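Local coordinates for endo-1,3-beta-glucanase, family GH16 (Zobellia galactanivorans, PDB 5FUI), which probably binds laminarin through this C-terminal family 6 carbohydrate-binding module, which is carried by a marine bacterial laminarinase, at residues T10-E16 with I125-T131; M45-I50 with Y112-L116. One frame throughout, in Å; residues are numbered along the deposited sequence. Where two conformers were deposited one is given.

Contact 1 of 2, residues T10-E16 with I125-T131. With MG (magnesium ion), chain E.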
ATOM      1  N   THR A  10      -5.529  14.931   4.585  1.00 27.47           N
ATOM      2  CA  THR A  10      -5.402  13.513   4.304  0.50 22.62           C
ATOM      3  C   THR A  10      -5.894  13.159   2.871  1.00 22.22           C
ATOM      4  O   THR A  10      -6.874  13.742   2.370  1.00 21.74           O
ATOM      5  CB  THR A  10      -6.138  12.653   5.368  0.50 23.93           C
ATOM      6  OG1 THR A  10      -5.588  12.891   6.683  0.50 23.94           O
ATOM      7  CG2 THR A  10      -6.067  11.196   5.042  0.50 28.51           C
ATOM      8  N   LEU A  11      -5.200  12.205   2.233  1.00 15.56           N
ATOM      9  CA  LEU A  11      -5.546  11.654   0.934  1.00 16.16           C
ATOM     10  C   LEU A  11      -5.740  10.142   1.147  1.00 15.02           C
ATOM     11  O   LEU A  11      -4.763   9.488   1.630  1.00 15.24           O
ATOM     12  CB  LEU A  11      -4.463  11.921  -0.086  1.00 19.00           C
ATOM     13  CG  LEU A  11      -4.688  11.188  -1.415  1.00 21.24           C
ATOM     14  CD1 LEU A  11      -5.862  11.839  -2.217  1.00 21.28           C
ATOM     15  CD2 LEU A  11      -3.419  11.140  -2.279  1.00 21.69           C
ATOM     16  N   LYS A  12      -6.947   9.600   0.878  1.00 15.50           N
ATOM     17  CA  LYS A  12      -7.156   8.161   0.965  1.00 14.54           C
ATOM     18  C   LYS A  12      -7.207   7.565  -0.420  1.00 14.88           C
ATOM     19  O   LYS A  12      -7.988   8.039  -1.303  1.00 19.66           O
ATOM     20  CB  LYS A  12      -8.407   7.842   1.807  1.00 18.02           C
ATOM     21  CG  LYS A  12      -8.667   6.384   2.100  1.00 20.36           C
ATOM     22  CD  LYS A  12      -9.821   6.395   3.107  1.00 27.34           C
ATOM     23  CE  LYS A  12     -10.176   5.020   3.534  1.00 29.87           C
ATOM     24  NZ  LYS A  12     -11.573   4.897   4.004  1.00 31.89           N
ATOM     25  N   ILE A  13      -6.321   6.590  -0.683  1.00 10.99           N
ATOM     26  CA  ILE A  13      -6.233   5.887  -1.991  1.00 11.09           C
ATOM     27  C   ILE A  13      -6.779   4.490  -1.781  1.00 11.82           C
ATOM     28  O   ILE A  13      -6.197   3.690  -1.027  1.00 12.27           O
ATOM     29  CB  ILE A  13      -4.791   5.751  -2.497  1.00 11.08           C
ATOM     30  CG1 ILE A  13      -4.163   7.133  -2.624  1.00 12.87           C
ATOM     31  CG2 ILE A  13      -4.667   4.994  -3.827  1.00 12.89           C
ATOM     32  CD1 ILE A  13      -2.624   7.059  -2.580  1.00 15.22           C
ATOM     33  N   GLU A  14      -7.905   4.138  -2.443  1.00 11.67           N
ATOM     34  CA  GLU A  14      -8.440   2.787  -2.291  1.00 11.78           C
ATOM     35  C   GLU A  14      -7.462   1.859  -3.000  1.00 12.20           C
ATOM     36  O   GLU A  14      -7.012   2.162  -4.100  1.00 12.13           O
ATOM     37  CB  GLU A  14      -9.882   2.618  -2.862  1.00 13.12           C
ATOM     38  CG  GLU A  14     -10.879   3.441  -2.055  1.00 16.35           C
ATOM     39  CD  GLU A  14     -10.985   2.900  -0.558  1.00 18.60           C
ATOM     40  OE1 GLU A  14     -10.680   1.679  -0.263  1.00 20.10           O
ATOM     41  OE2 GLU A  14     -11.399   3.669   0.314  1.00 32.38           O
ATOM     42  N   ALA A  15      -7.042   0.787  -2.353  1.00 11.41           N
ATOM     43  CA  ALA A  15      -5.938  -0.025  -2.915  1.00 11.05           C
ATOM     44  C   ALA A  15      -6.351  -0.654  -4.269  1.00 10.04           C
ATOM     45  O   ALA A  15      -5.482  -1.032  -5.071  1.00 10.78           O
ATOM     46  CB  ALA A  15      -5.493  -1.112  -1.908  1.00 10.95           C
ATOM     47  N   GLU A  16      -7.685  -0.913  -4.431  1.00 11.90           N
ATOM     48  CA  GLU A  16      -8.199  -1.555  -5.653  1.00 13.35           C
ATOM     49  C   GLU A  16      -8.206  -0.562  -6.841  1.00 14.08           C
ATOM     50  O   GLU A  16      -8.596  -0.935  -7.916  1.00 15.88           O
ATOM     51  CB  GLU A  16      -9.560  -2.199  -5.367  1.00 13.11           C
ATOM     52  CG  GLU A  16     -10.719  -1.215  -5.223  1.00 14.74           C
ATOM     53  CD  GLU A  16     -10.923  -0.717  -3.796  1.00 15.44           C
ATOM     54  OE1 GLU A  16      -9.986  -0.777  -2.939  1.00 15.28           O
ATOM     55  OE2 GLU A  16     -12.056  -0.298  -3.459  1.00 19.12           O
ATOM     56  N   ILE A 125      -4.552  -5.819   1.141  1.00  8.84           N
ATOM     57  CA  ILE A 125      -4.594  -4.401   1.474  1.00  8.54           C
ATOM     58  C   ILE A 125      -5.898  -3.756   0.979  1.00  9.10           C
ATOM     59  O   ILE A 125      -6.334  -4.006  -0.144  1.00  9.70           O
ATOM     60  CB  ILE A 125      -3.325  -3.689   0.906  1.00  8.10           C
ATOM     61  CG1 ILE A 125      -3.424  -2.205   1.224  1.00  8.65           C
ATOM     62  CG2 ILE A 125      -3.190  -3.947  -0.657  1.00 10.82           C
ATOM     63  CD1 ILE A 125      -2.077  -1.484   1.064  1.00 10.03           C
ATOM     64  N   ASN A 126      -6.466  -2.926   1.843  1.00  7.98           N
ATOM     65  CA  ASN A 126      -7.749  -2.286   1.618  1.00  9.02           C
ATOM     66  C   ASN A 126      -7.548  -0.844   1.041  1.00  9.46           C
ATOM     67  O   ASN A 126      -8.152  -0.477  -0.004  1.00 11.22           O
ATOM     68  CB  ASN A 126      -8.575  -2.246   2.937  1.00  9.78           C
ATOM     69  CG  ASN A 126      -9.937  -1.595   2.800  1.00 12.94           C
ATOM     70  OD1 ASN A 126     -10.414  -1.326   1.721  1.00 13.89           O
ATOM     71  ND2 ASN A 126     -10.593  -1.355   3.954  1.00 12.24           N
ATOM     72  N   TRP A 127      -6.658  -0.074   1.683  1.00  9.81           N
ATOM     73  CA  TRP A 127      -6.425   1.300   1.253  1.00  9.58           C
ATOM     74  C   TRP A 127      -5.089   1.759   1.830  1.00  8.30           C
ATOM     75  O   TRP A 127      -4.471   1.116   2.658  1.00 10.44           O
ATOM     76  CB  TRP A 127      -7.586   2.285   1.694  1.00 10.66           C
ATOM     77  CG  TRP A 127      -8.068   2.195   3.093  1.00 10.07           C
ATOM     78  CD1 TRP A 127      -9.307   1.691   3.520  1.00 10.39           C
ATOM     79  CD2 TRP A 127      -7.368   2.647   4.294  1.00 10.73           C
ATOM     80  NE1 TRP A 127      -9.400   1.797   4.924  1.00 11.85           N
ATOM     81  CE2 TRP A 127      -8.278   2.380   5.431  1.00 10.77           C
ATOM     82  CE3 TRP A 127      -6.104   3.267   4.559  1.00 10.00           C
ATOM     83  CZ2 TRP A 127      -7.968   2.745   6.730  1.00 11.32           C
ATOM     84  CZ3 TRP A 127      -5.801   3.558   5.911  1.00 10.74           C
ATOM     85  CH2 TRP A 127      -6.689   3.285   6.952  1.00 12.09           C
ATOM     86  N   ILE A 128      -4.689   2.919   1.298  1.00  9.80           N
ATOM     87  CA  ILE A 128      -3.524   3.677   1.682  1.00  9.44           C
ATOM     88  C   ILE A 128      -4.017   5.088   2.105  1.00 10.54           C
ATOM     89  O   ILE A 128      -4.923   5.651   1.449  1.00 11.84           O
ATOM     90  CB  ILE A 128      -2.492   3.825   0.518  1.00  9.77           C
ATOM     91  CG1 ILE A 128      -2.104   2.448  -0.066  1.00 11.30           C
ATOM     92  CG2 ILE A 128      -1.260   4.609   1.003  1.00 10.20           C
ATOM     93  CD1 ILE A 128      -2.711   2.195  -1.431  1.00 16.67           C
ATOM     94  N   ARG A 129      -3.456   5.664   3.179  1.00  9.44           N
ATOM     95  CA  ARG A 129      -3.840   7.040   3.585  1.00 10.01           C
ATOM     96  C   ARG A 129      -2.580   7.810   3.834  1.00  9.78           C
ATOM     97  O   ARG A 129      -1.736   7.422   4.625  1.00 11.96           O
ATOM     98  CB  ARG A 129      -4.779   6.941   4.823  1.00 13.10           C
ATOM     99  CG  ARG A 129      -5.305   8.275   5.326  1.00 14.37           C
ATOM    100  CD  ARG A 129      -6.541   8.104   6.225  1.00 14.52           C
ATOM    101  NE  ARG A 129      -6.227   7.346   7.407  1.00 15.47           N
ATOM    102  CZ  ARG A 129      -7.074   6.550   8.110  1.00 16.40           C
ATOM    103  NH1 ARG A 129      -8.372   6.460   7.718  1.00 17.49           N
ATOM    104  NH2 ARG A 129      -6.545   5.884   9.201  1.00 17.12           N
ATOM    105  N   ILE A 130      -2.543   8.996   3.221  1.00 10.55           N
ATOM    106  CA  ILE A 130      -1.386   9.868   3.287  1.00 11.37           C
ATOM    107  C   ILE A 130      -1.752  11.147   4.068  1.00 12.16           C
ATOM    108  O   ILE A 130      -2.751  11.793   3.673  1.00 14.60           O
ATOM    109  CB  ILE A 130      -0.828  10.217   1.890  1.00 11.38           C
ATOM    110  CG1 ILE A 130      -0.391   8.900   1.182  1.00 12.53           C
ATOM    111  CG2 ILE A 130       0.332  11.240   2.000  1.00 13.58           C
ATOM    112  CD1 ILE A 130      -0.138   9.033  -0.353  1.00 12.70           C
ATOM    113  N   THR A 131      -0.999  11.495   5.113  1.00 12.29           N
ATOM    114  CA  THR A 131      -1.318  12.658   5.973  1.00 14.27           C
ATOM    115  C   THR A 131      -0.076  13.532   6.154  1.00 14.44           C
ATOM    116  O   THR A 131       0.993  13.067   6.428  1.00 15.54           O
ATOM    117  CB  THR A 131      -1.788  12.179   7.377  1.00 13.21           C
ATOM    118  OG1 THR A 131      -2.933  11.348   7.177  1.00 17.48           O
ATOM    119  CG2 THR A 131      -2.190  13.374   8.238  1.00 19.30           C
TER
HETATM  120 MG    MG E1386     -10.435  -0.826  -0.586  1.00 10.89          MG
HETATM  121  O   HOH W   1     -12.639  -0.053  -0.711  1.00 30.25           O
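N126 O is gripped twice: it binds the magnesium ion at 2.4 Å, and it accepts a hydrogen bond from A15 N at 2.9 Å. That amide comes in from above the carbonyl plane, 37° out of it. N126 chelates the ion a second time through OD1, while its ND2 is held by E31. From 10-16 come E14 OE1, 2.5 Å from the magnesium, and E16 OE1, with the E34 carbonyl and one water completing the site; the same water donates to E16 OE2. Next along the strands, K12 runs extended over one face of the W127 indole. Its CE lies almost on the normal of the five-membered ring, 3.4 Å from the centroid, a CH-pi contact, and NZ lies 4.2 Å from the same centroid, a cation-pi contact. W127 offers that face with CG lodged between the backbone N and carbonyl carbon (chi1 46°). R129 lays its guanidinium against W127 CH2 and forms a salt bridge with E61. I13, I128 and I130 pack inward, I13 CD1 meeting I130 CD1 at 3.9 Å. Antiparallel pairing of the chain's first and last strands, with a metal site at one end, suits the beta-sandwich of a family 6 module.

Contact 2 of 2, residues M45-I50 with Y112-L116. With APY (2-aminomethyl-pyridine), chain C.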
ATOM      1  N   MET A  45       1.427  -3.159  -7.436  1.00  9.38           N
ATOM      2  CA  MET A  45       0.330  -2.290  -7.882  1.00  9.53           C
ATOM      3  C   MET A  45       0.901  -0.911  -8.064  1.00 10.76           C
ATOM      4  O   MET A  45       1.748  -0.483  -7.256  1.00 11.59           O
ATOM      5  CB  MET A  45      -0.785  -2.243  -6.861  1.00 10.47           C
ATOM      6  CG  MET A  45      -1.461  -3.564  -6.560  1.00 11.94           C
ATOM      7  SD  MET A  45      -0.601  -4.519  -5.194  1.00 15.62           S
ATOM      8  CE  MET A  45      -1.222  -3.671  -3.802  1.00 14.51           C
ATOM      9  N   SER A  46       0.388  -0.157  -9.014  1.00 10.58           N
ATOM     10  CA  SER A  46       0.900   1.187  -9.277  1.00 10.17           C
ATOM     11  C   SER A  46      -0.279   2.183  -9.364  1.00 12.05           C
ATOM     12  O   SER A  46      -1.237   1.928 -10.082  1.00 12.02           O
ATOM     13  CB  SER A  46       1.683   1.155 -10.607  1.00 12.71           C
ATOM     14  OG  SER A  46       2.201   2.376 -11.036  1.00 16.85           O
ATOM     15  N   TYR A  47      -0.121   3.338  -8.714  1.00 12.60           N
ATOM     16  CA  TYR A  47      -1.180   4.380  -8.600  1.00 11.13           C
ATOM     17  C   TYR A  47      -0.624   5.704  -9.148  1.00 14.08           C
ATOM     18  O   TYR A  47       0.229   6.332  -8.548  1.00 14.33           O
ATOM     19  CB  TYR A  47      -1.511   4.546  -7.107  1.00 12.64           C
ATOM     20  CG  TYR A  47      -1.916   3.260  -6.430  1.00 11.44           C
ATOM     21  CD1 TYR A  47      -0.943   2.385  -5.867  1.00 11.15           C
ATOM     22  CD2 TYR A  47      -3.294   2.852  -6.388  1.00 10.43           C
ATOM     23  CE1 TYR A  47      -1.330   1.191  -5.243  1.00  9.96           C
ATOM     24  CE2 TYR A  47      -3.667   1.649  -5.764  1.00 11.42           C
ATOM     25  CZ  TYR A  47      -2.661   0.788  -5.242  1.00 11.49           C
ATOM     26  OH  TYR A  47      -2.947  -0.389  -4.645  1.00 12.13           O
ATOM     27  N   PRO A  48      -1.071   6.135 -10.337  1.00 16.56           N
ATOM     28  CA  PRO A  48      -0.549   7.395 -10.905  1.00 16.71           C
ATOM     29  C   PRO A  48      -1.179   8.646 -10.223  1.00 14.33           C
ATOM     30  O   PRO A  48      -2.272   8.617  -9.628  1.00 15.35           O
ATOM     31  CB  PRO A  48      -0.961   7.311 -12.367  1.00 19.28           C
ATOM     32  CG  PRO A  48      -2.295   6.656 -12.270  1.00 23.55           C
ATOM     33  CD  PRO A  48      -1.981   5.481 -11.301  1.00 22.06           C
ATOM     34  N   GLY A  49      -0.443   9.736 -10.338  1.00 14.29           N
ATOM     35  CA  GLY A  49      -1.024  11.020 -10.022  1.00 13.71           C
ATOM     36  C   GLY A  49      -1.214  11.304  -8.570  1.00 11.57           C
ATOM     37  O   GLY A  49      -2.128  12.055  -8.155  1.00 15.97           O
ATOM     38  N   ILE A  50      -0.337  10.751  -7.719  1.00 12.25           N
ATOM     39  CA  ILE A  50      -0.477  10.999  -6.271  1.00 12.82           C
ATOM     40  C   ILE A  50       0.290  12.318  -5.909  1.00 13.27           C
ATOM     41  O   ILE A  50       1.557  12.434  -6.126  1.00 13.97           O
ATOM     42  CB  ILE A  50       0.039   9.783  -5.430  1.00 12.59           C
ATOM     43  CG1 ILE A  50      -0.676   8.487  -5.834  1.00 13.20           C
ATOM     44  CG2 ILE A  50      -0.067  10.173  -3.960  1.00 14.43           C
ATOM     45  CD1 ILE A  50      -2.164   8.642  -5.905  1.00 12.38           C
ATOM     46  N   TYR A 112       3.420  12.188  -8.297  1.00 13.20           N
ATOM     47  CA  TYR A 112       4.202  11.015  -8.581  1.00 12.84           C
ATOM     48  C   TYR A 112       3.350   9.791  -8.827  1.00 11.61           C
ATOM     49  O   TYR A 112       2.237   9.657  -8.306  1.00 12.58           O
ATOM     50  CB  TYR A 112       5.159  10.683  -7.357  1.00 14.05           C
ATOM     51  CG  TYR A 112       6.013  11.854  -6.931  1.00 12.81           C
ATOM     52  CD1 TYR A 112       7.133  12.164  -7.618  1.00 18.86           C
ATOM     53  CD2 TYR A 112       5.738  12.604  -5.829  1.00 13.83           C
ATOM     54  CE1 TYR A 112       7.949  13.202  -7.223  1.00 24.91           C
ATOM     55  CE2 TYR A 112       6.526  13.666  -5.401  1.00 13.99           C
ATOM     56  CZ  TYR A 112       7.626  13.972  -6.099  1.00 19.79           C
ATOM     57  OH  TYR A 112       8.413  15.040  -5.685  1.00 20.88           O
ATOM     58  N   GLN A 113       3.933   8.853  -9.562  1.00 12.52           N
ATOM     59  CA  GLN A 113       3.406   7.498  -9.647  1.00 11.58           C
ATOM     60  C   GLN A 113       3.845   6.793  -8.355  1.00 11.78           C
ATOM     61  O   GLN A 113       5.050   6.683  -8.085  1.00 12.63           O
ATOM     62  CB  GLN A 113       3.939   6.790 -10.906  1.00 15.30           C
ATOM     63  CG  GLN A 113       3.521   5.352 -11.092  1.00 16.70           C
ATOM     64  CD  GLN A 113       3.997   4.788 -12.449  1.00 32.19           C
ATOM     65  OE1 GLN A 113       3.355   5.031 -13.471  1.00 55.90           O
ATOM     66  NE2 GLN A 113       5.127   4.015 -12.455  1.00 51.23           N
ATOM     67  N   PHE A 114       2.865   6.284  -7.601  1.00 11.33           N
ATOM     68  CA  PHE A 114       3.125   5.617  -6.305  1.00 12.29           C
ATOM     69  C   PHE A 114       3.044   4.111  -6.471  1.00 10.90           C
ATOM     70  O   PHE A 114       2.043   3.625  -7.031  1.00 12.27           O
ATOM     71  CB  PHE A 114       2.091   6.166  -5.326  1.00 12.98           C
ATOM     72  CG  PHE A 114       2.169   5.610  -3.908  1.00 11.91           C
ATOM     73  CD1 PHE A 114       3.096   6.085  -2.981  1.00 15.48           C
ATOM     74  CD2 PHE A 114       1.258   4.669  -3.518  1.00 15.56           C
ATOM     75  CE1 PHE A 114       3.125   5.545  -1.704  1.00 12.93           C
ATOM     76  CE2 PHE A 114       1.276   4.159  -2.236  1.00 15.84           C
ATOM     77  CZ  PHE A 114       2.221   4.576  -1.345  1.00 12.99           C
ATOM     78  N   GLY A 115       4.085   3.348  -6.078  1.00 12.00           N
ATOM     79  CA  GLY A 115       4.115   1.936  -6.323  1.00 10.22           C
ATOM     80  C   GLY A 115       4.228   1.142  -5.022  1.00 10.38           C
ATOM     81  O   GLY A 115       4.960   1.552  -4.114  1.00 12.04           O
ATOM     82  N   LEU A 116       3.522   0.003  -4.962  1.00  9.96           N
ATOM     83  CA  LEU A 116       3.669  -0.974  -3.860  1.00  7.84           C
ATOM     84  C   LEU A 116       4.132  -2.286  -4.455  1.00  9.70           C
ATOM     85  O   LEU A 116       3.539  -2.726  -5.443  1.00 11.65           O
ATOM     86  CB  LEU A 116       2.282  -1.215  -3.139  1.00  8.31           C
ATOM     87  CG  LEU A 116       1.743   0.078  -2.520  1.00 10.07           C
ATOM     88  CD1 LEU A 116       0.437  -0.270  -1.804  1.00 13.05           C
ATOM     89  CD2 LEU A 116       2.780   0.662  -1.592  1.00 13.06           C
TER
HETATM   90  N   APY C 132       7.033   0.572  -8.441  1.00 26.35           N
HETATM   91  CM  APY C 132       6.050  -0.466  -8.199  1.00 27.45           C
HETATM   92  C2  APY C 132       6.117  -0.915  -9.649  1.00 27.43           C
HETATM   93  C3  APY C 132       6.907  -1.994  -9.968  1.00 23.44           C
HETATM   94  C4  APY C 132       7.071  -2.403 -11.313  1.00 24.16           C
HETATM   95  C5  APY C 132       6.491  -1.625 -12.331  1.00 29.16           C
HETATM   96  C6  APY C 132       5.707  -0.529 -12.007  1.00 27.69           C
HETATM   97  N1  APY C 132       5.580  -0.169 -10.680  1.00 24.55           N
HETATM   98  O   HOH W   2       4.775   2.340  -9.947  1.00 23.30           O
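Y47 CD1 comes to the edge of the F114 ring, near its plane, 3.9 Å from F114 CD2. F114 O sits at the edge of the tyrosine ring, close to its plane, and L116 CD1 approaches Y47 CE1 at 4.1 Å. With CG anti to its carbonyl carbon (chi1 -56°), Y47 sends its ring into the core, where its OH hydrogen-bonds to A15 O. Replacing the tyrosine by alanine is likely to leave A15 O without this partner and open a gap beside F114 and L116. I50 presses CG1 on F114 CB, 3.6 Å away. The strands are antiparallel neighbours in one sheet of the beta-sandwich, and a G1 beta bulge interrupts their pairing: G49, with positive phi (74°), and I50 both face Y112, whose carbonyl O takes the I50 N-H at 2.9 Å. On the sheet's other side S46 OG lies 3.3 Å from Q113 CG and hydrogen-bonds a water at 2.8 Å. Weak bonds tie this water to Q113 NE2 and to the amino N of the bound 2-aminomethyl-pyridine, which also bonds to D76. G115 lets the ligand sit close, its CA 3.6 Å from the CM atom; a CB there would clash with the amine.

Contact 1 and contact 2 lie in opposing sheets of the beta-sandwich, their centres 11 Å apart. Contact 1 joins strands 10-14 and 124-131 at one side of a four-stranded sheet; contact 2 joins 44-52 and 110-118 within a five-stranded one. Along the chain both segments of contact 2 fall between those of contact 1, and strand 110-118 is followed directly by 124-131. The sheets meet through I13 against Y47 and I50, and I125 against M45, with the Y47 hydroxyl and A15 as the polar tie between the two contacts. The magnesium site lies at the end of contact 1, and one of the two ligand pockets lies on the outer face of contact 2.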